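Excinuclease ABC, subunit A. (PDB 2VF7) binds DNA, ATP and zinc, hydrolyses ATP, and probably takes part in recognising damaged DNA during excision repair. Local coordinates at residues A[261-266]-A[280-285]; A[192-197]-A[202-207]. The protein carries 1 engineered substitution. All coordinates share one frame; numbering follows the deposited sequence.

Interaction 1: residues A[261-266]-A[280-285]; sequences HVLHTF and GYMISE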
loop_
_atom_site.group_PDB
_atom_site.type_symbol
_atom_site.label_atom_id
_atom_site.label_comp_id
_atom_site.label_asym_id
_atom_site.label_seq_id
_atom_site.Cartn_x
_atom_site.Cartn_y
_atom_site.Cartn_z
ATOM N N HIS A 261 -6.586 6.068 30.958
ATOM C CA HIS A 261 -7.301 5.125 30.121
ATOM C C HIS A 261 -8.370 5.771 29.273
ATOM O O HIS A 261 -8.539 5.405 28.118
ATOM C CB HIS A 261 -7.974 4.032 30.946
ATOM C CG HIS A 261 -8.828 3.135 30.109
ATOM N ND1 HIS A 261 -10.193 3.303 29.996
ATOM C CD2 HIS A 261 -8.496 2.121 29.268
ATOM C CE1 HIS A 261 -10.667 2.409 29.147
ATOM N NE2 HIS A 261 -9.661 1.678 28.696
ATOM N N VAL A 262 -9.139 6.683 29.864
ATOM C CA VAL A 262 -10.282 7.268 29.165
ATOM C C VAL A 262 -9.805 8.124 27.993
ATOM O O VAL A 262 -10.348 8.035 26.897
ATOM C CB VAL A 262 -11.225 8.086 30.125
ATOM C CG1 VAL A 262 -12.172 8.985 29.341
ATOM C CG2 VAL A 262 -12.017 7.168 31.043
ATOM N N LEU A 263 -8.792 8.943 28.233
ATOM C CA LEU A 263 -8.319 9.891 27.230
ATOM C C LEU A 263 -7.448 9.222 26.151
ATOM O O LEU A 263 -7.467 9.643 24.992
ATOM C CB LEU A 263 -7.569 11.058 27.885
ATOM C CG LEU A 263 -8.234 11.971 28.927
ATOM C CD1 LEU A 263 -7.308 13.140 29.205
ATOM C CD2 LEU A 263 -9.612 12.489 28.503
ATOM N N HIS A 264 -6.678 8.205 26.530
ATOM C CA HIS A 264 -5.912 7.442 25.553
ATOM C C HIS A 264 -6.870 6.654 24.671
ATOM O O HIS A 264 -6.669 6.566 23.466
ATOM C CB HIS A 264 -4.904 6.483 26.217
ATOM C CG HIS A 264 -3.994 5.783 25.242
ATOM N ND1 HIS A 264 -4.432 4.789 24.387
ATOM C CD2 HIS A 264 -2.670 5.937 24.991
ATOM C CE1 HIS A 264 -3.418 4.369 23.648
ATOM N NE2 HIS A 264 -2.337 5.047 23.998
ATOM N N THR A 265 -7.903 6.069 25.269
ATOM C CA THR A 265 -8.864 5.321 24.483
ATOM C C THR A 265 -9.597 6.248 23.515
ATOM O O THR A 265 -9.765 5.914 22.346
ATOM C CB THR A 265 -9.841 4.522 25.360
ATOM O OG1 THR A 265 -9.097 3.720 26.284
ATOM C CG2 THR A 265 -10.696 3.592 24.507
ATOM N N PHE A 266 -10.010 7.419 23.992
ATOM C CA PHE A 266 -10.686 8.392 23.138
ATOM C C PHE A 266 -9.845 8.797 21.925
ATOM O O PHE A 266 -10.367 8.909 20.820
ATOM C CB PHE A 266 -11.080 9.646 23.937
ATOM C CG PHE A 266 -11.825 10.694 23.123
ATOM C CD1 PHE A 266 -13.205 10.595 22.920
ATOM C CD2 PHE A 266 -11.149 11.778 22.571
ATOM C CE1 PHE A 266 -13.905 11.556 22.187
ATOM C CE2 PHE A 266 -11.840 12.746 21.824
ATOM C CZ PHE A 266 -13.223 12.633 21.638
ATOM N N GLY A 280 -19.049 8.332 27.265
ATOM C CA GLY A 280 -20.019 8.375 28.364
ATOM C C GLY A 280 -19.451 8.765 29.734
ATOM O O GLY A 280 -20.204 9.128 30.639
ATOM N N TYR A 281 -18.130 8.685 29.891
ATOM C CA TYR A 281 -17.452 9.023 31.152
ATOM C C TYR A 281 -16.662 10.326 31.040
ATOM O O TYR A 281 -15.778 10.606 31.865
ATOM C CB TYR A 281 -16.522 7.878 31.576
ATOM C CG TYR A 281 -17.178 6.527 31.466
ATOM C CD1 TYR A 281 -17.973 6.035 32.502
ATOM C CD2 TYR A 281 -17.022 5.741 30.319
ATOM C CE1 TYR A 281 -18.588 4.793 32.403
ATOM C CE2 TYR A 281 -17.644 4.495 30.213
ATOM C CZ TYR A 281 -18.422 4.036 31.263
ATOM O OH TYR A 281 -19.048 2.813 31.181
ATOM N N MET A 282 -16.986 11.118 30.020
ATOM C CA MET A 282 -16.310 12.376 29.757
ATOM C C MET A 282 -17.271 13.546 29.842
ATOM O O MET A 282 -18.491 13.364 29.837
ATOM C CB MET A 282 -15.677 12.353 28.379
ATOM C CG MET A 282 -14.223 11.922 28.363
ATOM S SD MET A 282 -13.529 11.982 26.693
ATOM C CE MET A 282 -14.137 10.434 26.077
ATOM N N ILE A 283 -16.720 14.750 29.933
ATOM C CA ILE A 283 -17.534 15.961 29.865
ATOM C C ILE A 283 -17.036 16.852 28.714
ATOM O O ILE A 283 -15.829 17.004 28.521
ATOM C CB ILE A 283 -17.642 16.685 31.251
ATOM C CG1 ILE A 283 -16.287 16.747 31.958
ATOM C CG2 ILE A 283 -18.625 15.940 32.170
ATOM C CD1 ILE A 283 -16.299 17.513 33.281
ATOM N N SER A 284 -17.967 17.393 27.925
ATOM C CA SER A 284 -17.614 18.114 26.689
ATOM C C SER A 284 -17.979 19.593 26.724
ATOM O O SER A 284 -19.079 19.974 27.148
ATOM C CB SER A 284 -18.232 17.443 25.454
ATOM O OG SER A 284 -17.758 18.030 24.253
ATOM N N GLU A 285 -17.036 20.412 26.263
ATOM C CA GLU A 285 -17.151 21.864 26.300
ATOM C C GLU A 285 -16.492 22.441 25.055
ATOM O O GLU A 285 -15.561 21.852 24.508
ATOM C CB GLU A 285 -16.457 22.405 27.554
ATOM C CG GLU A 285 -16.644 23.889 27.808
ATOM C CD GLU A 285 -18.014 24.219 28.375
ATOM O OE1 GLU A 285 -18.767 24.988 27.733
ATOM O OE2 GLU A 285 -18.337 23.694 29.460
#

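Interaction 2: residues A[192-197]-A[202-207]; sequences NQRDIL and IDVDVP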
loop_
_atom_site.group_PDB
_atom_site.type_symbol
_atom_site.label_atom_id
_atom_site.label_comp_id
_atom_site.label_asym_id
_atom_site.label_seq_id
_atom_site.Cartn_x
_atom_site.Cartn_y
_atom_site.Cartn_z
ATOM N N ASN A 192 -7.610 -6.509 35.850
ATOM C CA ASN A 192 -6.182 -6.200 35.857
ATOM C C ASN A 192 -5.810 -4.995 36.718
ATOM O O ASN A 192 -4.919 -5.094 37.539
ATOM C CB ASN A 192 -5.722 -5.943 34.429
ATOM C CG ASN A 192 -4.214 -5.682 34.320
ATOM O OD1 ASN A 192 -3.774 -4.846 33.520
ATOM N ND2 ASN A 192 -3.424 -6.404 35.110
ATOM N N GLN A 193 -6.503 -3.869 36.541
ATOM C CA GLN A 193 -6.194 -2.640 37.290
ATOM C C GLN A 193 -6.566 -2.819 38.781
ATOM O O GLN A 193 -5.912 -2.268 39.708
ATOM C CB GLN A 193 -6.946 -1.446 36.685
ATOM C CG GLN A 193 -6.461 -0.957 35.295
ATOM C CD GLN A 193 -4.927 -0.698 35.223
ATOM O OE1 GLN A 193 -4.367 0.011 36.045
ATOM N NE2 GLN A 193 -4.275 -1.277 34.244
ATOM N N ARG A 194 -7.610 -3.617 38.991
ATOM C CA ARG A 194 -8.082 -3.965 40.314
ATOM C C ARG A 194 -7.094 -4.861 41.014
ATOM O O ARG A 194 -6.812 -4.658 42.190
ATOM C CB ARG A 194 -9.447 -4.625 40.211
ATOM C CG ARG A 194 -10.007 -5.108 41.515
ATOM C CD ARG A 194 -9.926 -6.595 41.543
ATOM N NE ARG A 194 -10.957 -7.148 40.699
ATOM C CZ ARG A 194 -11.042 -8.427 40.395
ATOM N NH1 ARG A 194 -10.118 -9.274 40.840
ATOM N NH2 ARG A 194 -12.036 -8.850 39.636
ATOM N N ASP A 195 -6.555 -5.851 40.293
ATOM C CA ASP A 195 -5.493 -6.699 40.856
ATOM C C ASP A 195 -4.163 -5.999 41.038
ATOM O O ASP A 195 -3.358 -6.394 41.910
ATOM C CB ASP A 195 -5.357 -8.042 40.117
ATOM C CG ASP A 195 -6.543 -8.986 40.417
ATOM O OD1 ASP A 195 -7.264 -8.738 41.413
ATOM O OD2 ASP A 195 -6.752 -9.960 39.674
ATOM N N ILE A 196 -3.930 -4.950 40.247
ATOM C CA ILE A 196 -2.753 -4.107 40.463
ATOM C C ILE A 196 -2.898 -3.384 41.797
ATOM O O ILE A 196 -1.959 -3.393 42.602
ATOM C CB ILE A 196 -2.465 -3.125 39.268
ATOM C CG1 ILE A 196 -1.985 -3.906 38.054
ATOM C CG2 ILE A 196 -1.417 -2.033 39.654
ATOM C CD1 ILE A 196 -2.006 -3.119 36.833
ATOM N N LEU A 197 -4.062 -2.774 42.038
ATOM C CA LEU A 197 -4.353 -2.136 43.325
ATOM C C LEU A 197 -4.237 -3.030 44.557
ATOM O O LEU A 197 -3.846 -2.531 45.607
ATOM C CB LEU A 197 -5.723 -1.424 43.327
ATOM C CG LEU A 197 -6.020 -0.311 42.301
ATOM C CD1 LEU A 197 -7.370 0.352 42.557
ATOM C CD2 LEU A 197 -4.896 0.727 42.283
ATOM N N ILE A 202 -3.999 -1.387 48.434
ATOM C CA ILE A 202 -5.225 -0.591 48.502
ATOM C C ILE A 202 -6.397 -1.543 48.669
ATOM O O ILE A 202 -6.361 -2.653 48.148
ATOM C CB ILE A 202 -5.374 0.306 47.236
ATOM C CG1 ILE A 202 -4.325 1.427 47.291
ATOM C CG2 ILE A 202 -6.825 0.870 47.092
ATOM C CD1 ILE A 202 -3.967 2.011 45.959
ATOM N N ASP A 203 -7.424 -1.090 49.397
ATOM C CA ASP A 203 -8.609 -1.872 49.730
ATOM C C ASP A 203 -9.691 -1.822 48.629
ATOM O O ASP A 203 -10.344 -0.810 48.348
ATOM C CB ASP A 203 -9.177 -1.407 51.084
ATOM C CG ASP A 203 -10.133 -2.414 51.721
ATOM O OD1 ASP A 203 -10.552 -3.403 51.076
ATOM O OD2 ASP A 203 -10.468 -2.199 52.906
ATOM N N VAL A 204 -9.872 -2.984 48.039
ATOM C CA VAL A 204 -10.648 -3.179 46.854
ATOM C C VAL A 204 -12.095 -3.652 47.218
ATOM O O VAL A 204 -12.999 -3.631 46.383
ATOM C CB VAL A 204 -9.787 -4.140 45.972
ATOM C CG1 VAL A 204 -10.561 -5.329 45.395
ATOM C CG2 VAL A 204 -8.955 -3.339 44.950
ATOM N N ASP A 205 -12.293 -4.013 48.489
ATOM C CA ASP A 205 -13.558 -4.575 48.989
ATOM C C ASP A 205 -14.231 -3.667 50.033
ATOM O O ASP A 205 -14.909 -4.144 50.938
ATOM C CB ASP A 205 -13.332 -5.979 49.571
ATOM C CG ASP A 205 -12.677 -6.918 48.585
ATOM O OD1 ASP A 205 -13.333 -7.287 47.593
ATOM O OD2 ASP A 205 -11.500 -7.287 48.802
ATOM N N VAL A 206 -14.056 -2.357 49.860
ATOM C CA VAL A 206 -14.618 -1.316 50.742
ATOM C C VAL A 206 -15.266 -0.250 49.857
ATOM O O VAL A 206 -14.721 0.078 48.811
ATOM C CB VAL A 206 -13.475 -0.731 51.604
ATOM C CG1 VAL A 206 -13.358 0.791 51.479
ATOM C CG2 VAL A 206 -13.595 -1.205 53.053
ATOM N N PRO A 207 -16.433 0.296 50.249
ATOM C CA PRO A 207 -17.061 1.227 49.294
ATOM C C PRO A 207 -16.174 2.441 48.947
ATOM O O PRO A 207 -15.409 2.937 49.799
ATOM C CB PRO A 207 -18.342 1.666 50.019
ATOM C CG PRO A 207 -18.559 0.609 51.069
ATOM C CD PRO A 207 -17.234 0.164 51.490
#

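Interaction 1: residues A[261-266]-A[280-285]
Met282 leans across from the chain leading into strand 283-286 and lays its flexible thioether against Val262 and Phe266 of helix 258-268. The contact is apolar throughout. Near the base of the methionine, Met282 CG lies 3.7 Å from Val262 CG1, the two side chains running past each other in opposite directions; the short branched valine sits against the first part of the methionine chain. Farther out, the bend at chi3 (-81°) turns Met282 CE back toward the helix, 3.3 Å from Phe266 CD1 and 4.1 Å from Val262 CG1. The sulfur itself makes a Met-aromatic contact, Met282 SD standing 4.4 Å from the centroid of the Phe266 ring and 28° off its normal. Phe266 presents its ring here because chi1 (-178°) sets CG trans to the backbone N, and the methionine chain crosses the phenyl group at a slant. Putting an alanine at Phe266 would probably leave the sulfur and methyl of Met282 without their aromatic partner. Phe266 also meets Tyr161 of strand 159-162 and packs on Val278 of helix 272-278. Strand 283-286 pairs antiparallel with strand 159-162, through Ile283 with Thr162 and Glu285 with Val160, and the chain continues directly from it to the zinc ligand Cys287; the contact therefore seats helix 258-268 beside this two-stranded sheet, next to helix 272-278.

Interaction 2: residues A[192-197]-A[202-207]
Arg194, on helix 187-199, touches Val204 of the following loop with the aliphatic part of its side chain. From CB the chain is directed by chi1 (176°) to Arg194 CG, which lies 3.9 Å from Val204 CG1 and 4.0 Å from Val204 CG2, the two side chains meeting at about a right angle. Arg194 CD keeps up the contact at 4.1 Å from Val204 CG1. Bends at chi2 and chi3 swing the outer chain round, and Arg194 NH1 forms a salt bridge with the adjacent Asp195, 3.0 Å from Asp195 OD1, which it meets from above the carboxylate plane. Arginine suits this place because its methylenes can line a valine while its charged end finds a carboxylate. Val204 CG2 also faces Leu197 CB, and Leu197 CD2 packs 4.0 Å from Ile202 CD1. A backbone bond fastens the turn: Ile202 N gives its hydrogen to Leu197 O over 3.1 Å, with an N-H...O angle of 156°. Farther along, Asp203 OD1 accepts from Asp205 N in an Asx turn. The whole is a helix end followed by a loop that doubles back, its hydrophobic residues Ile202 and Val204 packed on the helix just left, within the UvrA DNA-binding domain.

Both contacts are partly buried and lie on the same side of the chain's centre, with interaction 2 farther out. The centres of interactions 1 and 2 are 22 Å apart; the nearest atoms of interactions 1 and 2 are about 7 Å apart, without touching. They share no helix, but residues 254-256 link them: Gln193 bonds to Thr254 and Ser256, Leu197 packs on Phe255, and His261 rests on Ser256. Interaction 1 joins elements separated by another helix and relies on sulfur, aromatic and aliphatic packing; its Phe266 side chain lies about 13 Å from a bound zinc ion. Interaction 2 is more local, closing a short turn with a main-chain bond as well as aliphatic packing, away from the nucleotide and zinc sites.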